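Glycerol dehydratase (Clostridium butyricum, PDB 1R9D) dehydrates glycerol without vitamin B12, probably by a mechanism that uses a glycyl radical. Local coordinates at residues G547-G552 with A695-L700; S643-F648 with Q776-A781. One frame throughout, in Å; residues are numbered along the deposited sequence.

Overall arrangement
Followed from the N terminus, the four segments alternate: 547-552 opens contact 1, 643-648 opens contact 2, 695-700 closes contact 1, and 776-781 closes contact 2. The two chain loops therefore cross, with 142 residues between the segments of contact 1 and 127 between those of contact 2. Contact 1 ties strand 543-551 to the loop before strand 702-705; contact 2 ties helix 644-650 to helix 773-781, near the C terminus. Their centres lie about 18 Å apart, yet they meet: Val551 packs on Ile644 and Phe648. The later segments flank Gly763, the predicted radical site, one preceding it in sequence and one following it.

Contact 1. Residues G547-G552 with A695-L700; sequences GPQGVG and ASNGTL
The strand 543-551, an inner member of a mixed sheet, meets the turn formed by Ala695 to Gly698 through a pair of buried side-chain amides, Gln549 and Asn697. The closest approach is the hydrogen bond from Asn697 ND2 to Gln549 OE1, 2.8 Å long with an N-H...O angle of 154°. The acceptor lies in the amide plane of Asn697, whereas the donor is tilted out of the carbonyl plane of Gln549. The two amide planes are 36° apart, and Gln549 and Asn697 run nearly perpendicular.

Gln549 reaches this position by folding back over its own strand: CG lies beside the backbone N, and a bend at chi2 (41°) swings the amide toward the residues before it. NE2 thereby donates to Gly547 O at 2.9 Å, from above that carbonyl's plane. It also bonds Asp447 OD1, which lies just before the paired strand 449-452, so Gln549 NE2 has two acceptors while OE1 receives Asn697. These bonds restrain the rotation of the amide, and the Gln549 side chain lies about 6 Å from a bound glycerol.

The contact thus joins a strand of one sheet to the loop leading into strand 702-705 of another, consistent with the pyruvate formate lyase-like family, whose barrel is assembled from two five-stranded halves. The turn is type I, closed by Gly698 N donating to Ala695 O at 2.9 Å, and Asn697 is its third residue. From there its side chain extends toward the strand, where CG comes within 3.8 Å of Gly547 CA, against Gly547, where no side chain intervenes. Asn697 ND2 also lies 3.4 Å from Gly547 O, but the angle is too poor for a bond. ND2 also donates to His446 O, in the loop between strands 442-443 and 449-452.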
loop_
_atom_site.group_PDB
_atom_site.type_symbol
_atom_site.label_atom_id
_atom_site.label_comp_id
_atom_site.label_asym_id
_atom_site.label_seq_id
_atom_site.Cartn_x
_atom_site.Cartn_y
_atom_site.Cartn_z
ATOM N N GLY A 547 -1.380 -22.540 -5.161
ATOM C CA GLY A 547 -1.856 -23.901 -5.369
ATOM C C GLY A 547 -3.144 -24.368 -4.708
ATOM O O GLY A 547 -3.156 -24.678 -3.515
ATOM N N PRO A 548 -4.247 -24.425 -5.470
ATOM C CA PRO A 548 -5.570 -24.857 -5.003
ATOM C C PRO A 548 -5.779 -26.353 -5.284
ATOM O O PRO A 548 -5.360 -26.860 -6.328
ATOM C CB PRO A 548 -6.506 -23.957 -5.792
ATOM C CG PRO A 548 -5.815 -23.904 -7.137
ATOM C CD PRO A 548 -4.348 -23.758 -6.785
ATOM N N GLN A 549 -6.439 -27.046 -4.355
ATOM C CA GLN A 549 -6.663 -28.497 -4.436
ATOM C C GLN A 549 -8.020 -28.988 -4.910
ATOM O O GLN A 549 -9.060 -28.474 -4.494
ATOM C CB GLN A 549 -6.423 -29.128 -3.060
ATOM C CG GLN A 549 -4.981 -29.367 -2.695
ATOM C CD GLN A 549 -4.091 -28.226 -3.112
ATOM O OE1 GLN A 549 -3.494 -28.257 -4.186
ATOM N NE2 GLN A 549 -4.010 -27.198 -2.271
ATOM N N GLY A 550 -7.996 -30.010 -5.762
ATOM C CA GLY A 550 -9.230 -30.614 -6.229
ATOM C C GLY A 550 -9.486 -31.822 -5.342
ATOM O O GLY A 550 -8.567 -32.599 -5.064
ATOM N N VAL A 551 -10.724 -31.975 -4.879
ATOM C CA VAL A 551 -11.099 -33.088 -4.010
ATOM C C VAL A 551 -12.256 -33.875 -4.618
ATOM O O VAL A 551 -13.250 -33.288 -5.039
ATOM C CB VAL A 551 -11.538 -32.571 -2.621
ATOM C CG1 VAL A 551 -11.873 -33.746 -1.699
ATOM C CG2 VAL A 551 -10.431 -31.702 -2.028
ATOM N N GLY A 552 -12.108 -35.199 -4.677
ATOM C CA GLY A 552 -13.156 -36.058 -5.210
ATOM C C GLY A 552 -12.872 -36.715 -6.554
ATOM O O GLY A 552 -13.802 -37.012 -7.307
ATOM N N ALA A 695 -0.606 -31.697 -12.348
ATOM C CA ALA A 695 -0.959 -31.421 -10.955
ATOM C C ALA A 695 0.338 -31.291 -10.162
ATOM O O ALA A 695 0.591 -32.053 -9.226
ATOM C CB ALA A 695 -1.808 -32.562 -10.394
ATOM N N SER A 696 1.148 -30.308 -10.545
ATOM C CA SER A 696 2.445 -30.063 -9.930
ATOM C C SER A 696 2.417 -29.572 -8.487
ATOM O O SER A 696 3.466 -29.459 -7.854
ATOM C CB SER A 696 3.255 -29.096 -10.803
ATOM O OG SER A 696 2.464 -27.993 -11.203
ATOM N N ASN A 697 1.237 -29.270 -7.962
ATOM C CA ASN A 697 1.165 -28.860 -6.571
ATOM C C ASN A 697 1.025 -30.141 -5.753
ATOM O O ASN A 697 0.915 -30.104 -4.527
ATOM C CB ASN A 697 -0.013 -27.923 -6.314
ATOM C CG ASN A 697 0.130 -27.176 -5.001
ATOM O OD1 ASN A 697 1.197 -26.633 -4.708
ATOM N ND2 ASN A 697 -0.940 -27.138 -4.206
ATOM N N GLY A 698 1.022 -31.275 -6.452
ATOM C CA GLY A 698 0.960 -32.568 -5.789
ATOM C C GLY A 698 -0.331 -33.372 -5.797
ATOM O O GLY A 698 -1.426 -32.821 -5.805
ATOM N N THR A 699 -0.189 -34.692 -5.809
ATOM C CA THR A 699 -1.340 -35.591 -5.766
ATOM C C THR A 699 -1.060 -36.563 -4.628
ATOM O O THR A 699 0.097 -36.881 -4.351
ATOM C CB THR A 699 -1.530 -36.372 -7.092
ATOM O OG1 THR A 699 -0.492 -37.345 -7.236
ATOM C CG2 THR A 699 -1.494 -35.421 -8.281
ATOM N N LEU A 700 -2.112 -37.032 -3.965
ATOM C CA LEU A 700 -1.943 -37.924 -2.824
ATOM C C LEU A 700 -2.639 -39.274 -3.001
ATOM O O LEU A 700 -3.835 -39.337 -3.284
ATOM C CB LEU A 700 -2.467 -37.218 -1.571
ATOM C CG LEU A 700 -2.278 -37.862 -0.194
ATOM C CD1 LEU A 700 -2.151 -36.771 0.843
ATOM C CD2 LEU A 700 -3.449 -38.772 0.119
#

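Contact 2. Residues S643-F648 with Q776-A781; sequences SINVYF and QNDIIA
Val646 and Asp778 mark the nearest approach of two helical segments, their CA atoms 7.2 Å apart, which leaves the contact to side chains. Asn645 ND2 donates to Asp778 OD1 over 3.0 Å at an N-H...O angle of 157°. Asn645 and Asp778 reach out from their two helices to meet, and their flat groups are turned 50° apart: the oxygen lies in the amide plane of Asn645, but the nitrogen reaches it from above the carboxylate plane. With CG anti to the backbone N (chi1 -173°), the carboxylate carries on in the direction its CB already takes, toward Asn645. Beside the polar bond, Val646 CG2 passes alongside Asp778 CB at 3.6 Å.

Each polar group has a second partner. Asp778 OD2 forms a salt bridge with Arg673, which would favour the ionised carboxylate, and Asn645 ND2 also donates to Leu665 O. The carboxylate of helix 773-781 thus bridges Asn645 and Arg673, while Asn645 itself ties helix 644-650 to Leu665, in the same loop as Arg673. Around this junction, Ile644 and Phe648 pack on strand 449-452, Ser643 touches Tyr764 beside the predicted radical residue Gly763, and Ile780 lies against helix 741-749.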
loop_
_atom_site.group_PDB
_atom_site.type_symbol
_atom_site.label_atom_id
_atom_site.label_comp_id
_atom_site.label_asym_id
_atom_site.label_seq_id
_atom_site.Cartn_x
_atom_site.Cartn_y
_atom_site.Cartn_z
ATOM N N SER A 643 -8.147 -33.578 5.593
ATOM C CA SER A 643 -9.271 -34.365 6.112
ATOM C C SER A 643 -10.611 -33.829 5.603
ATOM O O SER A 643 -11.672 -34.254 6.065
ATOM C CB SER A 643 -9.272 -34.375 7.653
ATOM O OG SER A 643 -9.448 -33.076 8.210
ATOM N N ILE A 644 -10.565 -32.926 4.625
ATOM C CA ILE A 644 -11.777 -32.300 4.111
ATOM C C ILE A 644 -12.709 -33.158 3.254
ATOM O O ILE A 644 -13.847 -32.763 3.009
ATOM C CB ILE A 644 -11.442 -30.996 3.334
ATOM C CG1 ILE A 644 -12.643 -30.044 3.369
ATOM C CG2 ILE A 644 -11.096 -31.316 1.878
ATOM C CD1 ILE A 644 -12.337 -28.644 2.846
ATOM N N ASN A 645 -12.252 -34.324 2.806
ATOM C CA ASN A 645 -13.114 -35.174 1.983
ATOM C C ASN A 645 -14.368 -35.610 2.749
ATOM O O ASN A 645 -15.415 -35.854 2.152
ATOM C CB ASN A 645 -12.346 -36.396 1.465
ATOM C CG ASN A 645 -11.807 -37.271 2.575
ATOM O OD1 ASN A 645 -10.963 -36.849 3.368
ATOM N ND2 ASN A 645 -12.289 -38.507 2.634
ATOM N N VAL A 646 -14.260 -35.706 4.071
ATOM C CA VAL A 646 -15.405 -36.088 4.891
ATOM C C VAL A 646 -16.362 -34.900 4.960
ATOM O O VAL A 646 -17.548 -35.035 4.675
ATOM C CB VAL A 646 -14.961 -36.493 6.313
ATOM C CG1 VAL A 646 -16.183 -36.770 7.189
ATOM C CG2 VAL A 646 -14.077 -37.735 6.240
ATOM N N TYR A 647 -15.841 -33.728 5.319
ATOM C CA TYR A 647 -16.665 -32.523 5.400
ATOM C C TYR A 647 -17.311 -32.174 4.058
ATOM O O TYR A 647 -18.503 -31.868 3.998
ATOM C CB TYR A 647 -15.830 -31.332 5.879
ATOM C CG TYR A 647 -16.617 -30.045 5.959
ATOM C CD1 TYR A 647 -17.729 -29.941 6.794
ATOM C CD2 TYR A 647 -16.251 -28.930 5.206
ATOM C CE1 TYR A 647 -18.459 -28.757 6.878
ATOM C CE2 TYR A 647 -16.976 -27.740 5.285
ATOM C CZ TYR A 647 -18.076 -27.664 6.124
ATOM O OH TYR A 647 -18.795 -26.493 6.217
ATOM N N PHE A 648 -16.524 -32.204 2.984
ATOM C CA PHE A 648 -17.057 -31.899 1.655
ATOM C C PHE A 648 -18.177 -32.883 1.325
ATOM O O PHE A 648 -19.197 -32.509 0.743
ATOM C CB PHE A 648 -15.956 -32.000 0.586
ATOM C CG PHE A 648 -15.273 -30.680 0.261
ATOM C CD1 PHE A 648 -14.220 -30.642 -0.660
ATOM C CD2 PHE A 648 -15.690 -29.488 0.847
ATOM C CE1 PHE A 648 -13.595 -29.431 -0.993
ATOM C CE2 PHE A 648 -15.070 -28.269 0.521
ATOM C CZ PHE A 648 -14.022 -28.245 -0.402
ATOM N N GLN A 776 -12.319 -40.665 11.953
ATOM C CA GLN A 776 -11.875 -41.983 12.395
ATOM C C GLN A 776 -12.592 -43.048 11.569
ATOM O O GLN A 776 -11.973 -44.002 11.095
ATOM C CB GLN A 776 -12.209 -42.216 13.868
ATOM C CG GLN A 776 -11.503 -41.307 14.852
ATOM C CD GLN A 776 -11.820 -41.694 16.285
ATOM O OE1 GLN A 776 -12.926 -42.148 16.577
ATOM N NE2 GLN A 776 -10.859 -41.511 17.183
ATOM N N ASN A 777 -13.900 -42.874 11.402
ATOM C CA ASN A 777 -14.705 -43.827 10.644
ATOM C C ASN A 777 -14.343 -43.874 9.164
ATOM O O ASN A 777 -14.414 -44.930 8.544
ATOM C CB ASN A 777 -16.197 -43.513 10.795
ATOM C CG ASN A 777 -16.708 -43.788 12.199
ATOM O OD1 ASN A 777 -16.103 -44.556 12.948
ATOM N ND2 ASN A 777 -17.832 -43.176 12.555
ATOM N N ASP A 778 -13.964 -42.736 8.593
ATOM C CA ASP A 778 -13.592 -42.712 7.183
ATOM C C ASP A 778 -12.332 -43.553 6.990
ATOM O O ASP A 778 -12.225 -44.312 6.027
ATOM C CB ASP A 778 -13.340 -41.273 6.711
ATOM C CG ASP A 778 -13.111 -41.183 5.206
ATOM O OD1 ASP A 778 -12.106 -40.568 4.786
ATOM O OD2 ASP A 778 -13.943 -41.722 4.444
ATOM N N ILE A 779 -11.383 -43.429 7.917
ATOM C CA ILE A 779 -10.138 -44.189 7.831
ATOM C C ILE A 779 -10.381 -45.686 8.020
ATOM O O ILE A 779 -9.812 -46.514 7.310
ATOM C CB ILE A 779 -9.113 -43.699 8.880
ATOM C CG1 ILE A 779 -8.680 -42.268 8.536
ATOM C CG2 ILE A 779 -7.913 -44.636 8.927
ATOM C CD1 ILE A 779 -7.792 -41.613 9.591
ATOM N N ILE A 780 -11.230 -46.031 8.977
ATOM C CA ILE A 780 -11.540 -47.435 9.231
ATOM C C ILE A 780 -12.246 -48.063 8.021
ATOM O O ILE A 780 -12.049 -49.244 7.721
ATOM C CB ILE A 780 -12.443 -47.572 10.490
ATOM C CG1 ILE A 780 -11.642 -47.183 11.736
ATOM C CG2 ILE A 780 -12.965 -48.994 10.620
ATOM C CD1 ILE A 780 -12.488 -47.021 12.993
ATOM N N ALA A 781 -13.049 -47.264 7.322
ATOM C CA ALA A 781 -13.809 -47.748 6.169
ATOM C C ALA A 781 -13.003 -47.920 4.883
ATOM O O ALA A 781 -13.495 -48.498 3.911
ATOM C CB ALA A 781 -14.999 -46.829 5.912
#